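PDB 6M6S: dicer Related Helicase from Caenorhabditis elegans, which binds double-stranded RNA through this C-terminal domain and, as a whole RIG-I-like helicase, probably hydrolyses ATP in small-RNA pathways. Local coordinates for residues I9-C14 with V98-Y103; C17-C22 with I67-C72. All blocks are in the same frame, centred on the assembly; numbering follows the deposited sequence.

Contact 1: I9-C14 with V98-Y103. With ZN (zinc ion), chain F.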
loop_
_atom_site.group_PDB
_atom_site.type_symbol
_atom_site.label_atom_id
_atom_site.label_comp_id
_atom_site.label_asym_id
_atom_site.label_seq_id
_atom_site.Cartn_x
_atom_site.Cartn_y
_atom_site.Cartn_z
ATOM N N ILE B 9 17.535 1.409 9.129
ATOM C CA ILE B 9 17.480 2.451 8.134
ATOM C C ILE B 9 16.963 1.864 6.826
ATOM O O ILE B 9 17.319 0.729 6.432
ATOM C CB ILE B 9 18.848 3.065 7.942
ATOM C CG1 ILE B 9 19.241 3.731 9.267
ATOM C CG2 ILE B 9 18.843 4.047 6.759
ATOM C CD1 ILE B 9 20.576 4.399 9.263
ATOM N N TYR B 10 16.062 2.601 6.171
ATOM C CA TYR B 10 15.525 2.188 4.910
ATOM C C TYR B 10 15.942 3.110 3.815
ATOM O O TYR B 10 16.102 4.317 4.033
ATOM C CB TYR B 10 13.960 2.171 4.958
ATOM C CG TYR B 10 13.430 1.003 5.753
ATOM C CD1 TYR B 10 13.506 0.988 7.137
ATOM C CD2 TYR B 10 12.848 -0.060 5.117
ATOM C CE1 TYR B 10 13.032 -0.074 7.892
ATOM C CE2 TYR B 10 12.380 -1.143 5.865
ATOM C CZ TYR B 10 12.443 -1.116 7.236
ATOM O OH TYR B 10 11.969 -2.159 7.977
ATOM N N LYS B 11 16.088 2.558 2.611
ATOM C CA LYS B 11 16.250 3.383 1.430
ATOM C C LYS B 11 14.887 3.709 0.850
ATOM O O LYS B 11 14.012 2.822 0.771
ATOM C CB LYS B 11 17.033 2.596 0.399
ATOM C CG LYS B 11 18.498 2.518 0.751
ATOM C CD LYS B 11 19.261 1.782 -0.333
ATOM C CE LYS B 11 20.583 1.252 0.237
ATOM N NZ LYS B 11 21.211 0.321 -0.746
ATOM N N LEU B 12 14.640 4.948 0.442
ATOM C CA LEU B 12 13.388 5.298 -0.238
ATOM C C LEU B 12 13.654 5.366 -1.729
ATOM O O LEU B 12 14.488 6.208 -2.177
ATOM C CB LEU B 12 12.891 6.676 0.217
ATOM C CG LEU B 12 12.099 6.663 1.540
ATOM C CD1 LEU B 12 12.829 6.020 2.697
ATOM C CD2 LEU B 12 11.609 8.092 1.910
ATOM N N MET B 13 12.973 4.536 -2.531
ATOM C CA MET B 13 13.284 4.407 -3.963
ATOM C C MET B 13 12.059 4.697 -4.786
ATOM O O MET B 13 10.950 4.488 -4.306
ATOM C CB MET B 13 13.652 2.973 -4.337
ATOM C CG MET B 13 14.268 2.165 -3.243
ATOM S SD MET B 13 15.955 2.684 -3.106
ATOM C CE MET B 13 16.725 1.979 -4.553
ATOM N N CYS B 14 12.291 5.084 -6.036
ATOM C CA CYS B 14 11.225 5.229 -7.037
ATOM C C CYS B 14 10.617 3.850 -7.296
ATOM O O CYS B 14 11.329 2.905 -7.678
ATOM C CB CYS B 14 11.803 5.803 -8.320
ATOM S SG CYS B 14 10.514 6.039 -9.578
ATOM N N VAL B 98 13.175 0.118 0.999
ATOM C CA VAL B 98 14.005 -1.096 0.942
ATOM C C VAL B 98 14.888 -1.160 2.185
ATOM O O VAL B 98 15.575 -0.162 2.499
ATOM C CB VAL B 98 14.885 -1.065 -0.301
ATOM C CG1 VAL B 98 15.957 -2.184 -0.218
ATOM C CG2 VAL B 98 14.019 -1.091 -1.580
ATOM N N GLN B 99 14.913 -2.308 2.858
ATOM C CA GLN B 99 15.877 -2.542 3.937
ATOM C C GLN B 99 16.983 -3.385 3.338
ATOM O O GLN B 99 16.841 -4.578 3.141
ATOM C CB GLN B 99 15.235 -3.274 5.121
ATOM C CG GLN B 99 15.814 -2.806 6.470
ATOM C CD GLN B 99 17.335 -3.018 6.562
ATOM O OE1 GLN B 99 17.820 -4.119 6.314
ATOM N NE2 GLN B 99 18.080 -1.960 6.897
ATOM N N GLU B 100 18.128 -2.762 3.048
ATOM C CA GLU B 100 19.255 -3.451 2.407
ATOM C C GLU B 100 19.774 -4.701 3.118
ATOM O O GLU B 100 20.089 -5.708 2.483
ATOM C CB GLU B 100 20.422 -2.450 2.219
ATOM C CG GLU B 100 20.951 -1.853 3.530
ATOM C CD GLU B 100 20.324 -0.497 3.899
ATOM O OE1 GLU B 100 21.113 0.457 4.149
ATOM O OE2 GLU B 100 19.059 -0.388 3.965
ATOM N N SER B 101 19.877 -4.651 4.442
ATOM C CA SER B 101 20.454 -5.780 5.151
ATOM C C SER B 101 19.559 -7.007 5.175
ATOM O O SER B 101 20.041 -8.162 5.102
ATOM C CB SER B 101 20.814 -5.364 6.568
ATOM O OG SER B 101 21.942 -4.495 6.501
ATOM N N ASP B 102 18.261 -6.754 5.311
ATOM C CA ASP B 102 17.237 -7.792 5.327
ATOM C C ASP B 102 16.825 -8.287 3.935
ATOM O O ASP B 102 16.041 -9.249 3.841
ATOM C CB ASP B 102 15.975 -7.282 6.036
ATOM C CG ASP B 102 16.238 -6.871 7.474
ATOM O OD1 ASP B 102 17.256 -7.321 8.057
ATOM O OD2 ASP B 102 15.426 -6.085 8.021
ATOM N N TYR B 103 17.306 -7.638 2.883
ATOM C CA TYR B 103 16.845 -7.967 1.534
ATOM C C TYR B 103 15.313 -7.905 1.479
ATOM O O TYR B 103 14.681 -8.842 0.997
ATOM C CB TYR B 103 17.329 -9.333 1.113
ATOM C CG TYR B 103 18.838 -9.351 1.049
ATOM C CD1 TYR B 103 19.491 -8.779 -0.032
ATOM C CD2 TYR B 103 19.599 -9.863 2.082
ATOM C CE1 TYR B 103 20.880 -8.757 -0.112
ATOM C CE2 TYR B 103 21.003 -9.839 2.019
ATOM C CZ TYR B 103 21.628 -9.288 0.911
ATOM O OH TYR B 103 23.012 -9.257 0.817
HETATM ZN ZN ZN F . 11.992 6.695 -11.371
HETATM O O HOH W 1 12.962 -5.207 7.021
#

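Contact 2: C17-C22 with I67-C72. With ZN (zinc ion), chain F.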
loop_
_atom_site.group_PDB
_atom_site.type_symbol
_atom_site.label_atom_id
_atom_site.label_comp_id
_atom_site.label_asym_id
_atom_site.label_seq_id
_atom_site.Cartn_x
_atom_site.Cartn_y
_atom_site.Cartn_z
ATOM N N CYS B 17 11.266 2.991 -11.287
ATOM C CA CYS B 17 12.583 2.659 -11.832
ATOM C C CYS B 17 13.654 2.230 -10.795
ATOM O O CYS B 17 14.775 1.959 -11.201
ATOM C CB CYS B 17 13.158 3.818 -12.656
ATOM S SG CYS B 17 13.669 5.250 -11.629
ATOM N N SER B 18 13.308 2.183 -9.500
ATOM C CA SER B 18 14.254 1.809 -8.415
ATOM C C SER B 18 15.382 2.771 -8.125
ATOM O O SER B 18 16.326 2.399 -7.456
ATOM C CB SER B 18 14.876 0.412 -8.635
ATOM O OG SER B 18 13.823 -0.515 -8.771
ATOM N N LYS B 19 15.313 3.996 -8.621
ATOM C CA LYS B 19 16.382 4.943 -8.298
ATOM C C LYS B 19 16.200 5.424 -6.855
ATOM O O LYS B 19 15.068 5.700 -6.424
ATOM C CB LYS B 19 16.302 6.112 -9.259
ATOM C CG LYS B 19 17.366 7.167 -9.052
ATOM C CD LYS B 19 17.017 8.379 -9.857
ATOM C CE LYS B 19 18.087 9.406 -9.706
ATOM N NZ LYS B 19 19.402 8.732 -9.855
ATOM N N GLU B 20 17.300 5.527 -6.102
ATOM C CA GLU B 20 17.195 5.902 -4.688
ATOM C C GLU B 20 17.053 7.409 -4.513
ATOM O O GLU B 20 17.797 8.157 -5.134
ATOM C CB GLU B 20 18.411 5.374 -3.901
ATOM C CG GLU B 20 18.402 5.852 -2.427
ATOM C CD GLU B 20 19.598 5.349 -1.603
ATOM O OE1 GLU B 20 20.338 4.443 -2.071
ATOM O OE2 GLU B 20 19.771 5.879 -0.475
ATOM N N PHE B 21 16.110 7.884 -3.705
ATOM C CA PHE B 21 16.058 9.341 -3.464
ATOM C C PHE B 21 16.800 9.745 -2.194
ATOM O O PHE B 21 17.571 10.724 -2.172
ATOM C CB PHE B 21 14.592 9.708 -3.298
ATOM C CG PHE B 21 13.775 9.563 -4.567
ATOM C CD1 PHE B 21 14.176 10.162 -5.733
ATOM C CD2 PHE B 21 12.629 8.786 -4.591
ATOM C CE1 PHE B 21 13.427 10.021 -6.871
ATOM C CE2 PHE B 21 11.883 8.677 -5.726
ATOM C CZ PHE B 21 12.296 9.260 -6.873
ATOM N N CYS B 22 16.576 9.010 -1.109
ATOM C CA CYS B 22 17.183 9.342 0.176
ATOM C C CYS B 22 16.978 8.220 1.205
ATOM O O CYS B 22 16.264 7.256 0.928
ATOM C CB CYS B 22 16.589 10.663 0.768
ATOM S SG CYS B 22 14.793 10.500 1.247
ATOM N N ILE B 67 7.238 17.504 -8.322
ATOM C CA ILE B 67 8.583 16.895 -8.394
ATOM C C ILE B 67 8.518 15.563 -9.124
ATOM O O ILE B 67 7.527 14.784 -8.949
ATOM C CB ILE B 67 9.229 16.697 -7.033
ATOM C CG1 ILE B 67 8.269 16.009 -6.023
ATOM C CG2 ILE B 67 9.762 18.100 -6.522
ATOM C CD1 ILE B 67 9.006 15.631 -4.695
ATOM N N LYS B 68 9.505 15.315 -10.006
ATOM C CA LYS B 68 9.505 14.072 -10.807
ATOM C C LYS B 68 10.791 13.352 -10.572
ATOM O O LYS B 68 11.811 13.974 -10.311
ATOM C CB LYS B 68 9.474 14.400 -12.337
ATOM C CG LYS B 68 8.529 15.512 -12.742
ATOM C CD LYS B 68 7.094 15.103 -12.532
ATOM C CE LYS B 68 6.123 16.220 -13.014
ATOM N NZ LYS B 68 4.615 15.856 -12.964
ATOM N N CYS B 69 10.761 12.018 -10.669
ATOM C CA CYS B 69 11.960 11.204 -10.564
ATOM C C CYS B 69 12.960 11.706 -11.597
ATOM O O CYS B 69 12.608 11.863 -12.759
ATOM C CB CYS B 69 11.626 9.714 -10.813
ATOM S SG CYS B 69 13.096 8.682 -10.876
ATOM N N PHE B 70 14.199 11.996 -11.187
ATOM C CA PHE B 70 15.225 12.460 -12.145
ATOM C C PHE B 70 15.438 11.470 -13.287
ATOM O O PHE B 70 15.664 11.880 -14.438
ATOM C CB PHE B 70 16.591 12.730 -11.462
ATOM C CG PHE B 70 17.622 13.392 -12.380
ATOM C CD1 PHE B 70 17.602 14.771 -12.600
ATOM C CD2 PHE B 70 18.608 12.633 -13.007
ATOM C CE1 PHE B 70 18.535 15.384 -13.438
ATOM C CE2 PHE B 70 19.566 13.243 -13.857
ATOM C CZ PHE B 70 19.515 14.619 -14.073
ATOM N N HIS B 71 15.337 10.185 -12.986
ATOM C CA HIS B 71 15.669 9.153 -13.943
ATOM C C HIS B 71 14.543 8.843 -14.926
ATOM O O HIS B 71 14.758 8.829 -16.153
ATOM C CB HIS B 71 16.031 7.840 -13.216
ATOM C CG HIS B 71 16.612 6.813 -14.133
ATOM N ND1 HIS B 71 16.000 5.604 -14.391
ATOM C CD2 HIS B 71 17.736 6.836 -14.892
ATOM C CE1 HIS B 71 16.726 4.921 -15.261
ATOM N NE2 HIS B 71 17.786 5.645 -15.574
ATOM N N CYS B 72 13.366 8.560 -14.385
ATOM C CA CYS B 72 12.250 8.081 -15.194
ATOM C C CYS B 72 11.137 9.121 -15.374
ATOM O O CYS B 72 10.249 8.936 -16.231
ATOM C CB CYS B 72 11.673 6.774 -14.656
ATOM S SG CYS B 72 10.630 6.944 -13.206
HETATM ZN ZN ZN F . 11.992 6.695 -11.371
#

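Contact 1: I9-C14 with V98-Y103
Lys-11 and Val-98 form an antiparallel hydrogen-bonded pair, with Lys-11 N to Val-98 O and Val-98 N to Lys-11 O both at 2.8 Å; the N-H...O angle is 163° in both. Toward Ile-9 the backbones part, and side-chain polar atoms take over. The amide of Gln-99 bridges the gap: NE2 donates to Ile-9 O at 2.8 Å, somewhat bent (145°) and tilted from the carbonyl plane. Its other end, OE1, accepts Asp-102 N at 2.9 Å, nearly along the C=O axis, and Ser-101 N more weakly, so the amide is held at both its nitrogen and its oxygen while the chain turns through 100-102. At the start of this turn Lys-11 CE passes Glu-100 OE1 without a salt bridge, a tentative contact because Glu-100 has two conformers.

Packing runs along the same path. The Gln-99 chain, bent at chi2 (-59°), lays CG over one face of the Tyr-10 ring, a CH-pi contact 4.0 Å from the centroid, and turns its amide almost perpendicular to the ring. CB meets the ring at CE2. A water that donates to Asp-102 OD2 also lies within weak hydrogen-bonding distance of Tyr-10 OH. With the amide gone in an alanine here in place of Gln-99, Ile-9 O and the N-H groups of the turn would probably lose their partner, and the ring of Tyr-10 the CH-pi contact from CG. Toward Cys-14, Met-13 CG rests on Val-98 CG2 at 3.7 Å, tentatively, since this holds for one of two Met-13 conformers.

Strand 11-14 is thereby joined to strand 95-99 in the four-stranded antiparallel sheet of the RIG-I-type C-terminal domain, and ends at Cys-14, whose SG binds zinc at 2.4 Å.

Contact 2: C17-C22 with I67-C72
Cys-17 sets SG between the backbone N and the carbonyl carbon (chi1 71°), as does Cys-72, whereas Cys-69 turns SG anti to its N (chi1 174°); the three sulfurs converge on one zinc ion. Cys-17 SG binds the metal at 2.2 Å, Cys-69 SG and Cys-72 SG at 2.3 Å each. Nearby N-H groups point at the thiolates and would probably ease their negative charge: Cys-72 N reaches Cys-69 SG at 3.5 Å and almost straight (172°), with His-71 N adding a weak bond to that sulfur. Across the contact, His-71 ND1 makes a weak bond to Cys-17 SG at 3.6 Å, the sulfur lying at the edge of the imidazole. With Cys-14 as fourth ligand this is the Cys4 zinc site of the RIG-I-type C-terminal domain, built from two CxxC pairs, one at the turn between strands 11-14 and 20-23, the other at that between strands 61-69 and 75-82, each an antiparallel hairpin. Beside the metal, the aliphatic chain of Lys-19 crosses His-71 and Phe-70 at a slant, CD touching His-71 CB at 3.5 Å and CE reaching Phe-70 CB. Deeper in, Phe-21 brings ring atom CZ to within 4.0 Å of Cys-69 CB, which sits near the ring plane at its edge.

How the contacts relate
Contacts 1 and 2 have centres 14 Å apart, on the same side of the chain's centre, and share the zinc ion. In sequence the order is 9-14, 17-22, 67-72, 98-103, so contact 2 falls wholly between the two halves of contact 1. Strands 11-14 and 20-23 are neighbours in one antiparallel sheet, where Leu-12 O and Phe-21 N (2.8 Å) and Leu-12 N and Cys-22 O (2.9 Å) probably hydrogen-bond. Contact 1 joins that sheet's strand 11-14 to strand 95-99. Contact 2 instead ties the same sheet, at its edge strand 20-23, through the metal to the end of strand 61-69 in a second four-stranded sheet. The zinc thus fastens two sheets of the RNA-binding domain together.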